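Fructooligosaccharide ABC transporter substrate-binding protein FusA (PDB 5G5Y) binds short- and long-chain fructooligosaccharides, with a preference for tetrasaccharides and larger, and hands them over for import by the FusABC-MsmK ABC transporter. Local coordinates at residues F7-S12 / K17-K22; K96-E101 / P383-D388; K106-A111 / N301-A306; H133-M138 / P414-V419; Q334-N339 / G392-M397. All coordinates share one frame; numbering follows the deposited sequence.

How the contacts relate
From the N terminus, contact 1 comes first and closes the short loop between strand 3-10 and helix 23-32, in series with all the others. Contact 2 spans a far longer excursion, bringing helix 93-101 to strand 384-386. Nested inside it, contact 3 places helix 104-109 beside strand 305-306, an edge of the same three-stranded sheet; Leu99 and Met109 join the two contacts. Contact 4 crosses both, pairing the loops before strand 138-142 and after helix 399-412, and it meets contact 3 where His133 packs on Gly302-Gly304. Contact 5 is nested within contact 4 and crosses contact 2, and Ser335 OG bonds Ala385 N between contacts 2 and 5.

Contact 1. Residues F7-S12 / K17-K22; sequences FMTASS and KDPNEK
Thr9 and Pro19 form the close, apolar half of this contact, where CG2 of Thr9 lies 4.0 Å from CG of Pro19; the two side chains run past one another, pointing opposite ways. The threonine offers its methyl here because OG1 is turned anti to the backbone N (chi1 -168°) and is hydrogen-bonded to His63; CG2 is thereby left between N and the carbonyl carbon. Proline suits the start of the 3-10 turn 19-21, since its ring restricts phi and presents a compact apolar surface. Just before it, OD1 of Asp18 accepts from N of Asn20, an Asx turn that shapes the bend.

The other half is looser and wetter. Lys22 reaches with an extended chain toward the residues just past the strand, until NZ is 4.2 Å from CB of Ser11, and one water links NZ (3.0 Å) to the backbone N of Ser12 (3.1 Å). NZ also bonds the carbonyl of Glu379, a substrate-binding residue, while Ser11 OG turns to Asn40.

Strand 3-10 runs between strands 34-41 and 61-63; Trp38 of the former touches both Thr9 and Pro19, and Lys22 is the N-cap of helix 23-32.

Contact 2. Residues K96-E101 / P383-D388; sequences KKILDE and PLAILD
Ile98 supplies the apolar part of the contact, and it does so with both of its branches. The longer one, beside the backbone N (chi1 -66°), ends in CD1, which sits 3.7 Å from CB of Ala385. The shorter one, CG2, meets CD2 of Leu387 more loosely, at 4.3 Å. A beta-branched residue fits this helix position because it can meet two strand residues at once, and the small alanine lets the helix come close, with the CA atoms of Ile98 and Ala385 7.8 Å apart.

The layout is that of a helix laid on a beta sheet: helix 93-101 faces strand 384-386, an edge of the mixed sheet whose middle strand, 121-123, carries the substrate-binding Glu123. Side chains alternate along the strand, so Ala385 and Leu387 turn to this helix while Leu384 and Ile386 turn the other way, to helix 332-340. Tyr330 adds a further touch to Ile98.

A second kind of contact sets a methyl against a charged group. Glu101 extends its chain, CG anti to the backbone N (chi1 -176°), toward Leu387 from the opposite direction. CD1 of Leu387 is 3.7 Å from CD of Glu101 and 3.8 Å from its OE2, and therefore lies against the whole carboxylate without favouring one oxygen. These are van der Waals contacts; the polar partner of OE2 is the hydroxyl of Ser389.

Contact 3. Residues K106-A111 / N301-A306; sequences KALMTA and NGMGFA
Leu108, near the end of helix 104-109, packs on Phe305 in strand 305-306, an edge of the small sheet completed by strands 121-123 and 384-386, as a helix does when it covers a sheet. Methyl CD1 of Leu108 stands over the centre of the Phe305 ring, 4.0 Å from the centroid and only 7° off the ring normal, a CH-pi contact in which the methyl hydrogens meet the pi cloud. The two side chains cross at a slant, and CB of Leu108 in turn approaches the far end of the ring, 3.6 Å from CZ. Phenylalanine suits this place because its broad face accepts a methyl; with CG anti to the backbone N (chi1 180°), the ring is carried toward the helix.

Met303 meets the same leucine tip to tip, its SD 3.8 Å from CD1 of Leu108. An unbranched, almost fully extended methionine spans the gap from a stretch of chain that is not yet in the strand. Between Met303 and Phe305, Gly304 forms the centre of an inverse gamma turn. At the helix end, Thr110 OG1 donates to the carbonyl of Lys106 at 2.8 Å, while the Leu108 carbonyl receives Arg307.

Asn301 bonds to Leu210 and Tyr422, whereas Ala306 pairs with Trp121; 301-306 is thus probably one of the crossings between lobes found in two-lobed type 2 solute-binding proteins.

Contact 4. Residues H133-M138 / P414-V419; sequences HSVNDM and PYMSNV
Ser134 begins the contact with its carbon, for CB lies 3.6 Å from the terminal methyl CE of Met416 and 4.1 Å from its SD. Its hydroxyl is turned elsewhere: OG, beside the backbone N, hydrogen-bonds the carbonyls of Lys129 and Ser131. Serine is well placed here, being small enough to admit the methionine end while its oxygen ties down the preceding turn of chain.

Val135 follows, and its CG2 methyl comes 4.2 Å from the same CE. With CG1 anti to the backbone N (chi1 176°), CG2 is the branch presented to Met416. The branched residue also touches Phe196, Val297 and Tyr412, and its carbonyl is bonded to Arg404. Farther on, Asp137 binds the backbone N of Phe196, and Met138 turns to Leu407 and Tyr412 of helix 399-412 as the chain enters strand 138-142.

Opposite, Met416 reaches across with an extended chain (chi2 179°, chi3 -162°), which puts its sulfur and methyl between the loops. A methionine can bridge backbones whose closest CA atoms, those of Ser134 and Met416, are 9.1 Å apart. The contact fastens the loop after helix 399-412 to the approach to the strand, with the side chain of the substrate-binding Trp270 about 7 Å from that of Val135.

Because the touching groups are a methyl, a sulfur and aliphatic carbons, the contact itself is dispersive; directional bonding comes from surrounding residues, such as Lys129, whose NZ binds the Met416 carbonyl.

Contact 5. Residues Q334-N339 / G392-M397; sequences QSVQNN and GKVTTM
Val336 and Thr395, which meet across this contact, carry no flat group; the planar amides lie on another side of the helix, where Gln334 and Asn338 are joined by a hydrogen bond. NE2 of Gln334 donates to OD1 of Asn338 at 3.0 Å and 174°, an almost straight bond. The acceptor lies in the Gln334 amide plane, whereas the donor is tilted 30° from the Asn338 carbonyl plane. One turn apart, the two amides brace each other along the helix, and Ile24 of helix 23-32 touches both.

Helix 332-340 packs on strand 384-386 through Ser335 and Asn339, and on an adjoining face meets the loop 392-397 that leads to helix 399-412. It also brings the substrate-binding Trp340 close to Val336 and turns Asn339 toward Glu123, another substrate-binding residue.

On the loop-facing side, Val336 and Thr395 reach tip to tip: CG1 of Val336 is 3.6 Å from OG1 of Thr395, and CG2 of Val336 is 3.7 Å from the threonine CG2. The two beta-branched side chains, alike in shape, thus meet branch to branch, one methyl on the hydroxyl oxygen and the other on a methyl. Thr395 spends its hydroxyl on its own loop; placed anti to the backbone N (chi1 -175°), OG1 donates to the Thr396 carbonyl at 2.9 Å. Val394 passes beside Val336 at a greater distance, its CG1 4.1 Å from CG2 of Val336. Gly392, with positive phi, donates its N-H to the Thr395 carbonyl, and Val394 and Thr396 both hydrogen-bond to Leu361 through the backbone.

Contact 1. Residues F7-S12 / K17-K22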
# COMPACT_ATOMS: atom_id res chain seq x y z
N PHE A 7 12.92 -25.36 -2.36
CA PHE A 7 12.52 -23.95 -2.41
C PHE A 7 13.19 -23.20 -1.26
O PHE A 7 13.10 -23.63 -0.11
CB PHE A 7 11.00 -23.78 -2.21
CG PHE A 7 10.14 -24.25 -3.36
CD1 PHE A 7 10.66 -24.54 -4.62
CD2 PHE A 7 8.76 -24.27 -3.21
CE1 PHE A 7 9.83 -24.94 -5.66
CE2 PHE A 7 7.94 -24.69 -4.25
CZ PHE A 7 8.48 -25.01 -5.48
N MET A 8 13.78 -22.04 -1.57
CA MET A 8 14.14 -21.06 -0.54
C MET A 8 12.89 -20.26 -0.23
O MET A 8 12.08 -19.98 -1.14
CB MET A 8 15.23 -20.14 -1.03
CG MET A 8 15.76 -19.14 0.01
SD MET A 8 16.67 -17.79 -0.76
CE MET A 8 17.91 -18.61 -1.70
N THR A 9 12.67 -19.92 1.04
CA THR A 9 11.52 -19.12 1.42
C THR A 9 11.84 -18.14 2.55
O THR A 9 12.87 -18.25 3.19
CB THR A 9 10.31 -20.02 1.77
OG1 THR A 9 9.12 -19.23 1.86
CG2 THR A 9 10.51 -20.80 3.06
N ALA A 10 10.92 -17.21 2.73
CA ALA A 10 10.95 -16.25 3.80
C ALA A 10 9.68 -16.46 4.65
O ALA A 10 8.56 -16.61 4.13
CB ALA A 10 10.95 -14.84 3.23
N SER A 11 9.84 -16.48 5.95
CA SER A 11 8.70 -16.59 6.85
C SER A 11 8.94 -15.82 8.13
O SER A 11 10.06 -15.44 8.44
CB SER A 11 8.37 -18.05 7.16
OG SER A 11 9.42 -18.68 7.90
N SER A 12 7.87 -15.63 8.87
CA SER A 12 7.94 -14.94 10.17
C SER A 12 8.70 -15.82 11.20
O SER A 12 8.53 -17.04 11.20
CB SER A 12 6.53 -14.66 10.70
OG SER A 12 6.51 -14.40 12.09
N LYS A 17 10.31 -23.46 12.17
CA LYS A 17 11.56 -23.45 11.38
C LYS A 17 11.42 -24.24 10.07
O LYS A 17 11.98 -23.85 9.05
CB LYS A 17 12.74 -24.01 12.16
CG LYS A 17 13.03 -23.34 13.50
CD LYS A 17 13.68 -21.98 13.39
CE LYS A 17 13.25 -21.05 14.53
NZ LYS A 17 11.99 -20.29 14.22
N ASP A 18 10.71 -25.37 10.14
CA ASP A 18 10.37 -26.14 8.95
C ASP A 18 8.96 -25.74 8.51
O ASP A 18 8.01 -26.05 9.20
CB ASP A 18 10.43 -27.64 9.25
CG ASP A 18 10.13 -28.51 8.02
OD1 ASP A 18 9.87 -27.98 6.89
OD2 ASP A 18 10.15 -29.76 8.19
N PRO A 19 8.82 -25.09 7.34
CA PRO A 19 7.48 -24.73 6.86
C PRO A 19 6.50 -25.91 6.70
O PRO A 19 5.29 -25.70 6.75
CB PRO A 19 7.75 -24.13 5.49
CG PRO A 19 9.12 -23.59 5.59
CD PRO A 19 9.86 -24.60 6.43
N ASN A 20 7.01 -27.11 6.47
CA ASN A 20 6.14 -28.28 6.37
C ASN A 20 5.38 -28.61 7.67
O ASN A 20 4.50 -29.45 7.64
CB ASN A 20 6.89 -29.51 5.89
CG ASN A 20 7.33 -29.40 4.45
OD1 ASN A 20 6.64 -28.81 3.60
ND2 ASN A 20 8.47 -29.99 4.15
N GLU A 21 5.71 -27.97 8.78
CA GLU A 21 4.91 -28.05 10.01
C GLU A 21 3.63 -27.16 9.99
O GLU A 21 2.84 -27.20 10.92
CB GLU A 21 5.77 -27.71 11.23
CG GLU A 21 6.89 -28.72 11.43
CD GLU A 21 7.77 -28.42 12.64
OE1 GLU A 21 7.39 -27.56 13.45
OE2 GLU A 21 8.85 -29.04 12.76
N LYS A 22 3.47 -26.32 8.96
CA LYS A 22 2.23 -25.57 8.72
C LYS A 22 1.15 -26.46 8.11
O LYS A 22 1.42 -27.22 7.19
CB LYS A 22 2.49 -24.40 7.78
CG LYS A 22 3.34 -23.33 8.39
CD LYS A 22 3.45 -22.08 7.52
CE LYS A 22 4.24 -21.01 8.23
NZ LYS A 22 4.57 -19.79 7.43
O HOH W 1 5.18 -16.99 8.24

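Contact 2. Residues K96-E101 / P383-D388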
# COMPACT_ATOMS: atom_id res chain seq x y z
N LYS A 96 -3.84 -18.36 -15.67
CA LYS A 96 -4.39 -17.87 -16.95
C LYS A 96 -5.83 -17.31 -16.83
O LYS A 96 -6.19 -16.34 -17.52
CB LYS A 96 -4.36 -18.97 -18.01
CG LYS A 96 -3.00 -19.18 -18.59
CD LYS A 96 -2.92 -20.53 -19.30
CE LYS A 96 -3.60 -20.53 -20.66
NZ LYS A 96 -3.65 -21.96 -21.14
N LYS A 97 -6.64 -17.91 -15.96
CA LYS A 97 -7.99 -17.42 -15.72
C LYS A 97 -8.00 -16.03 -15.03
O LYS A 97 -8.81 -15.17 -15.34
CB LYS A 97 -8.79 -18.41 -14.87
CG LYS A 97 -10.26 -18.04 -14.78
CD LYS A 97 -11.06 -19.06 -14.00
CE LYS A 97 -12.47 -18.54 -13.73
NZ LYS A 97 -13.27 -19.64 -13.13
N ILE A 98 -7.11 -15.83 -14.09
CA ILE A 98 -6.92 -14.51 -13.46
C ILE A 98 -6.51 -13.47 -14.51
O ILE A 98 -7.13 -12.37 -14.55
CB ILE A 98 -5.89 -14.61 -12.31
CG1 ILE A 98 -6.43 -15.47 -11.17
CG2 ILE A 98 -5.51 -13.24 -11.73
CD1 ILE A 98 -5.37 -16.19 -10.38
N LEU A 99 -5.52 -13.80 -15.36
CA LEU A 99 -5.01 -12.88 -16.36
C LEU A 99 -6.00 -12.59 -17.48
O LEU A 99 -6.00 -11.49 -18.02
CB LEU A 99 -3.67 -13.36 -16.92
CG LEU A 99 -2.55 -13.51 -15.89
CD1 LEU A 99 -1.31 -13.98 -16.60
CD2 LEU A 99 -2.30 -12.21 -15.13
N ASP A 100 -6.88 -13.55 -17.76
CA ASP A 100 -8.01 -13.36 -18.65
C ASP A 100 -9.07 -12.42 -18.05
O ASP A 100 -9.58 -11.57 -18.77
CB ASP A 100 -8.62 -14.73 -19.00
CG ASP A 100 -9.62 -14.65 -20.15
OD1 ASP A 100 -9.15 -14.43 -21.30
OD2 ASP A 100 -10.84 -14.76 -19.90
N GLU A 101 -9.42 -12.56 -16.77
CA GLU A 101 -10.40 -11.68 -16.10
C GLU A 101 -9.79 -10.27 -15.91
O GLU A 101 -10.49 -9.27 -16.01
CB GLU A 101 -10.84 -12.24 -14.72
CG GLU A 101 -11.94 -11.43 -13.99
CD GLU A 101 -12.41 -12.00 -12.63
OE1 GLU A 101 -12.31 -13.24 -12.43
OE2 GLU A 101 -12.91 -11.22 -11.75
N PRO A 383 3.33 -16.58 -4.15
CA PRO A 383 2.53 -16.09 -5.27
C PRO A 383 1.06 -16.50 -5.09
O PRO A 383 0.76 -17.67 -4.75
CB PRO A 383 3.17 -16.78 -6.47
CG PRO A 383 3.61 -18.10 -5.92
CD PRO A 383 4.05 -17.83 -4.50
N LEU A 384 0.15 -15.57 -5.33
CA LEU A 384 -1.26 -15.79 -5.11
C LEU A 384 -2.07 -14.62 -5.65
O LEU A 384 -1.53 -13.52 -5.94
CB LEU A 384 -1.55 -15.99 -3.58
CG LEU A 384 -1.32 -14.79 -2.64
CD1 LEU A 384 -2.52 -13.87 -2.58
CD2 LEU A 384 -0.93 -15.27 -1.21
N ALA A 385 -3.37 -14.86 -5.78
CA ALA A 385 -4.29 -13.83 -6.19
C ALA A 385 -5.64 -13.92 -5.52
O ALA A 385 -6.28 -14.97 -5.54
CB ALA A 385 -4.50 -13.84 -7.69
N ILE A 386 -6.04 -12.78 -4.96
CA ILE A 386 -7.39 -12.56 -4.42
C ILE A 386 -8.00 -11.39 -5.18
O ILE A 386 -7.51 -10.24 -5.10
CB ILE A 386 -7.38 -12.29 -2.92
CG1 ILE A 386 -6.64 -13.42 -2.19
CG2 ILE A 386 -8.80 -12.18 -2.37
CD1 ILE A 386 -6.34 -13.13 -0.74
N LEU A 387 -9.05 -11.69 -5.92
CA LEU A 387 -9.75 -10.69 -6.73
C LEU A 387 -10.96 -10.23 -5.94
O LEU A 387 -11.51 -10.97 -5.10
CB LEU A 387 -10.17 -11.26 -8.08
CG LEU A 387 -9.02 -11.82 -8.92
CD1 LEU A 387 -9.50 -12.22 -10.29
CD2 LEU A 387 -7.87 -10.83 -9.03
N ASP A 388 -11.36 -8.99 -6.21
CA ASP A 388 -12.50 -8.40 -5.55
C ASP A 388 -13.79 -9.20 -5.78
O ASP A 388 -14.63 -9.24 -4.89
CB ASP A 388 -12.64 -6.95 -5.96
CG ASP A 388 -13.57 -6.18 -5.04
OD1 ASP A 388 -13.28 -6.06 -3.83
OD2 ASP A 388 -14.60 -5.68 -5.55

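Contact 3. Residues K106-A111 / N301-A306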
# COMPACT_ATOMS: atom_id res chain seq x y z
N LYS A 106 -1.30 -8.80 -16.47
CA LYS A 106 -0.35 -9.35 -17.41
C LYS A 106 0.65 -8.29 -17.85
O LYS A 106 1.86 -8.56 -17.89
CB LYS A 106 -1.04 -9.94 -18.64
CG LYS A 106 -0.13 -10.90 -19.40
CD LYS A 106 -0.90 -11.63 -20.50
CE LYS A 106 -0.49 -13.08 -20.62
NZ LYS A 106 0.89 -13.19 -21.14
N ALA A 107 0.16 -7.08 -18.10
CA ALA A 107 1.02 -5.96 -18.47
C ALA A 107 1.99 -5.63 -17.33
O ALA A 107 3.18 -5.40 -17.57
CB ALA A 107 0.19 -4.75 -18.88
N LEU A 108 1.52 -5.66 -16.09
CA LEU A 108 2.38 -5.36 -14.93
C LEU A 108 3.46 -6.42 -14.70
O LEU A 108 4.50 -6.12 -14.13
CB LEU A 108 1.52 -5.19 -13.68
CG LEU A 108 0.49 -4.06 -13.62
CD1 LEU A 108 -0.17 -4.03 -12.25
CD2 LEU A 108 1.07 -2.70 -13.95
N MET A 109 3.19 -7.66 -15.15
CA MET A 109 4.08 -8.78 -14.96
C MET A 109 5.19 -8.81 -16.00
O MET A 109 6.23 -9.43 -15.78
CB MET A 109 3.30 -10.09 -14.97
CG MET A 109 2.36 -10.27 -13.79
SD MET A 109 1.26 -11.67 -14.07
CE MET A 109 2.36 -13.05 -14.28
N THR A 110 5.01 -8.11 -17.12
CA THR A 110 5.87 -8.27 -18.30
C THR A 110 6.97 -7.22 -18.33
O THR A 110 6.67 -6.04 -18.27
CB THR A 110 5.00 -8.17 -19.58
OG1 THR A 110 4.04 -9.23 -19.57
CG2 THR A 110 5.82 -8.35 -20.82
N ALA A 111 8.22 -7.65 -18.44
CA ALA A 111 9.37 -6.74 -18.52
C ALA A 111 9.39 -6.03 -19.87
O ALA A 111 8.75 -6.50 -20.81
CB ALA A 111 10.64 -7.50 -18.27
N ASN A 301 -1.29 6.14 -5.84
CA ASN A 301 -0.94 5.11 -6.79
C ASN A 301 -0.74 3.74 -6.14
O ASN A 301 -0.25 2.81 -6.76
CB ASN A 301 0.25 5.54 -7.63
CG ASN A 301 0.03 6.88 -8.30
OD1 ASN A 301 -1.02 7.09 -8.93
ND2 ASN A 301 0.94 7.80 -8.12
N GLY A 302 -1.23 3.59 -4.92
CA GLY A 302 -1.15 2.34 -4.20
C GLY A 302 -1.93 1.23 -4.87
O GLY A 302 -2.97 1.48 -5.48
N MET A 303 -1.43 0.01 -4.74
CA MET A 303 -2.10 -1.14 -5.34
C MET A 303 -1.69 -2.38 -4.57
O MET A 303 -0.52 -2.52 -4.21
CB MET A 303 -1.70 -1.28 -6.81
CG MET A 303 -2.66 -2.14 -7.63
SD MET A 303 -1.98 -2.74 -9.21
CE MET A 303 -3.51 -3.16 -10.01
N GLY A 304 -2.63 -3.30 -4.34
CA GLY A 304 -2.32 -4.59 -3.71
C GLY A 304 -1.66 -5.49 -4.74
O GLY A 304 -2.28 -6.39 -5.32
N PHE A 305 -0.40 -5.20 -5.01
CA PHE A 305 0.34 -5.88 -6.07
C PHE A 305 1.80 -5.90 -5.76
O PHE A 305 2.38 -4.88 -5.37
CB PHE A 305 0.11 -5.21 -7.42
CG PHE A 305 0.85 -5.86 -8.56
CD1 PHE A 305 0.40 -7.05 -9.13
CD2 PHE A 305 2.03 -5.28 -9.04
CE1 PHE A 305 1.08 -7.60 -10.22
CE2 PHE A 305 2.72 -5.85 -10.09
CZ PHE A 305 2.25 -7.03 -10.66
N ALA A 306 2.39 -7.07 -5.84
CA ALA A 306 3.86 -7.19 -5.81
C ALA A 306 4.27 -8.06 -6.92
O ALA A 306 3.78 -9.19 -7.03
CB ALA A 306 4.32 -7.74 -4.47

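Contact 4. Residues H133-M138 / P414-V419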
# COMPACT_ATOMS: atom_id res chain seq x y z
N HIS A 133 -6.63 1.10 -1.00
CA HIS A 133 -5.42 1.85 -1.19
C HIS A 133 -5.58 3.27 -1.72
O HIS A 133 -4.63 4.04 -1.66
CB HIS A 133 -4.49 1.08 -2.11
CG HIS A 133 -4.13 -0.26 -1.57
ND1 HIS A 133 -3.31 -0.42 -0.48
CD2 HIS A 133 -4.55 -1.49 -1.92
CE1 HIS A 133 -3.20 -1.71 -0.22
NE2 HIS A 133 -3.97 -2.37 -1.05
N SER A 134 -6.79 3.63 -2.17
CA SER A 134 -7.03 4.90 -2.85
C SER A 134 -6.70 6.13 -2.01
O SER A 134 -6.28 7.15 -2.57
CB SER A 134 -8.48 4.98 -3.35
OG SER A 134 -8.74 4.02 -4.37
N VAL A 135 -6.91 6.03 -0.69
CA VAL A 135 -6.56 7.10 0.26
C VAL A 135 -5.82 6.40 1.36
O VAL A 135 -6.33 5.40 1.89
CB VAL A 135 -7.81 7.79 0.83
CG1 VAL A 135 -7.49 8.85 1.91
CG2 VAL A 135 -8.53 8.47 -0.30
N ASN A 136 -4.62 6.86 1.68
CA ASN A 136 -3.82 6.28 2.76
C ASN A 136 -3.88 7.11 4.05
O ASN A 136 -4.10 6.55 5.13
CB ASN A 136 -2.39 5.97 2.29
CG ASN A 136 -1.58 7.23 1.95
OD1 ASN A 136 -2.06 8.16 1.33
ND2 ASN A 136 -0.34 7.23 2.34
N ASP A 137 -3.75 8.43 3.91
CA ASP A 137 -3.69 9.34 5.04
C ASP A 137 -5.03 10.03 5.34
O ASP A 137 -5.17 11.24 5.18
CB ASP A 137 -2.57 10.38 4.87
CG ASP A 137 -2.81 11.33 3.72
OD1 ASP A 137 -3.29 10.91 2.65
OD2 ASP A 137 -2.51 12.55 3.90
N MET A 138 -5.99 9.25 5.81
CA MET A 138 -7.33 9.74 6.11
C MET A 138 -7.26 10.75 7.26
O MET A 138 -6.43 10.58 8.17
CB MET A 138 -8.28 8.60 6.50
CG MET A 138 -8.55 7.63 5.41
SD MET A 138 -9.63 6.24 5.81
CE MET A 138 -11.08 7.03 6.49
N PRO A 414 -17.01 9.58 -4.23
CA PRO A 414 -17.75 10.57 -5.02
C PRO A 414 -16.92 11.75 -5.54
O PRO A 414 -17.30 12.38 -6.55
CB PRO A 414 -18.85 11.05 -4.07
CG PRO A 414 -19.03 9.94 -3.08
CD PRO A 414 -17.66 9.36 -2.91
N TYR A 415 -15.78 12.02 -4.88
CA TYR A 415 -14.93 13.16 -5.19
C TYR A 415 -13.63 12.78 -5.92
O TYR A 415 -12.84 13.66 -6.19
CB TYR A 415 -14.62 13.91 -3.92
CG TYR A 415 -15.89 14.28 -3.22
CD1 TYR A 415 -16.75 15.20 -3.80
CD2 TYR A 415 -16.27 13.65 -2.04
CE1 TYR A 415 -17.96 15.50 -3.22
CE2 TYR A 415 -17.48 13.97 -1.43
CZ TYR A 415 -18.32 14.88 -2.04
OH TYR A 415 -19.48 15.23 -1.45
N MET A 416 -13.43 11.49 -6.24
CA MET A 416 -12.29 11.00 -7.02
C MET A 416 -12.61 11.07 -8.50
O MET A 416 -13.14 10.09 -9.13
CB MET A 416 -11.97 9.55 -6.65
CG MET A 416 -11.50 9.33 -5.22
SD MET A 416 -11.23 7.55 -5.07
CE MET A 416 -11.22 7.37 -3.29
N SER A 417 -12.32 12.21 -9.09
CA SER A 417 -12.71 12.48 -10.44
C SER A 417 -11.76 11.94 -11.49
O SER A 417 -12.09 12.00 -12.67
CB SER A 417 -12.88 14.01 -10.61
OG SER A 417 -13.97 14.43 -9.76
N ASN A 418 -10.59 11.46 -11.10
CA ASN A 418 -9.59 10.96 -12.05
C ASN A 418 -9.91 9.51 -12.42
O ASN A 418 -9.94 8.64 -11.55
CB ASN A 418 -8.20 11.10 -11.49
CG ASN A 418 -7.80 12.58 -11.32
OD1 ASN A 418 -8.57 13.38 -10.77
ND2 ASN A 418 -6.64 12.96 -11.88
N VAL A 419 -10.10 9.28 -13.71
CA VAL A 419 -10.41 7.94 -14.25
C VAL A 419 -9.31 6.94 -13.83
O VAL A 419 -9.58 5.78 -13.40
CB VAL A 419 -10.55 7.96 -15.80
CG1 VAL A 419 -10.73 6.54 -16.35
CG2 VAL A 419 -11.68 8.83 -16.31

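Contact 5. Residues Q334-N339 / G392-M397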
# COMPACT_ATOMS: atom_id res chain seq x y z
N GLN A 334 -7.06 -21.54 -2.30
CA GLN A 334 -5.70 -21.68 -1.90
C GLN A 334 -5.06 -20.29 -1.74
O GLN A 334 -4.34 -20.08 -0.77
CB GLN A 334 -4.90 -22.50 -2.91
CG GLN A 334 -3.56 -22.97 -2.35
CD GLN A 334 -3.71 -24.04 -1.28
OE1 GLN A 334 -4.33 -25.06 -1.52
NE2 GLN A 334 -3.21 -23.78 -0.10
N SER A 335 -5.26 -19.40 -2.71
CA SER A 335 -4.76 -18.03 -2.59
C SER A 335 -5.21 -17.35 -1.29
O SER A 335 -4.42 -16.69 -0.62
CB SER A 335 -5.14 -17.19 -3.80
OG SER A 335 -4.42 -17.58 -4.94
N VAL A 336 -6.49 -17.51 -0.95
CA VAL A 336 -7.01 -16.85 0.21
C VAL A 336 -6.29 -17.37 1.46
O VAL A 336 -5.81 -16.59 2.26
CB VAL A 336 -8.55 -17.01 0.31
CG1 VAL A 336 -9.07 -16.60 1.67
CG2 VAL A 336 -9.24 -16.25 -0.82
N GLN A 337 -6.19 -18.69 1.61
CA GLN A 337 -5.53 -19.27 2.79
C GLN A 337 -4.05 -18.93 2.83
O GLN A 337 -3.51 -18.53 3.89
CB GLN A 337 -5.70 -20.78 2.81
CG GLN A 337 -7.12 -21.23 3.00
CD GLN A 337 -7.22 -22.73 2.85
OE1 GLN A 337 -6.88 -23.44 3.77
NE2 GLN A 337 -7.70 -23.20 1.69
N ASN A 338 -3.37 -19.02 1.68
CA ASN A 338 -1.94 -18.70 1.66
C ASN A 338 -1.66 -17.29 2.17
O ASN A 338 -0.67 -17.04 2.87
CB ASN A 338 -1.33 -18.88 0.27
CG ASN A 338 -1.25 -20.35 -0.14
OD1 ASN A 338 -1.67 -21.25 0.59
ND2 ASN A 338 -0.75 -20.58 -1.35
N ASN A 339 -2.56 -16.38 1.84
CA ASN A 339 -2.44 -14.98 2.20
C ASN A 339 -2.75 -14.75 3.69
O ASN A 339 -2.10 -13.93 4.33
CB ASN A 339 -3.43 -14.15 1.37
CG ASN A 339 -3.11 -12.65 1.38
OD1 ASN A 339 -1.98 -12.24 1.14
ND2 ASN A 339 -4.12 -11.83 1.60
N GLY A 392 -17.64 -12.83 -0.71
CA GLY A 392 -19.02 -13.32 -0.71
C GLY A 392 -19.25 -14.59 -1.53
O GLY A 392 -20.39 -15.08 -1.62
N LYS A 393 -18.19 -15.13 -2.14
CA LYS A 393 -18.28 -16.33 -2.97
C LYS A 393 -17.29 -17.37 -2.45
O LYS A 393 -17.67 -18.48 -2.08
CB LYS A 393 -18.02 -16.01 -4.43
CG LYS A 393 -18.98 -15.02 -5.06
CD LYS A 393 -18.88 -15.04 -6.58
CE LYS A 393 -19.54 -13.81 -7.23
NZ LYS A 393 -18.74 -12.54 -7.10
N VAL A 394 -16.02 -16.98 -2.41
CA VAL A 394 -14.90 -17.81 -1.93
C VAL A 394 -14.61 -17.58 -0.45
O VAL A 394 -14.23 -18.50 0.27
CB VAL A 394 -13.62 -17.47 -2.73
CG1 VAL A 394 -12.42 -18.31 -2.28
CG2 VAL A 394 -13.86 -17.65 -4.23
N THR A 395 -14.71 -16.32 -0.01
CA THR A 395 -14.29 -15.94 1.28
C THR A 395 -14.99 -14.67 1.72
O THR A 395 -15.45 -13.88 0.89
CB THR A 395 -12.74 -15.70 1.27
OG1 THR A 395 -12.31 -15.42 2.59
CG2 THR A 395 -12.34 -14.51 0.35
N THR A 396 -15.03 -14.47 3.01
CA THR A 396 -15.30 -13.17 3.58
C THR A 396 -14.09 -12.26 3.48
O THR A 396 -12.95 -12.71 3.40
CB THR A 396 -15.71 -13.28 5.07
OG1 THR A 396 -14.75 -14.07 5.77
CG2 THR A 396 -17.06 -13.91 5.18
N MET A 397 -14.34 -10.95 3.50
CA MET A 397 -13.32 -9.94 3.71
C MET A 397 -12.99 -9.79 5.19
O MET A 397 -13.86 -9.85 5.99
CB MET A 397 -13.88 -8.60 3.23
CG MET A 397 -12.86 -7.52 3.10
SD MET A 397 -13.62 -6.07 2.35
CE MET A 397 -13.84 -6.59 0.65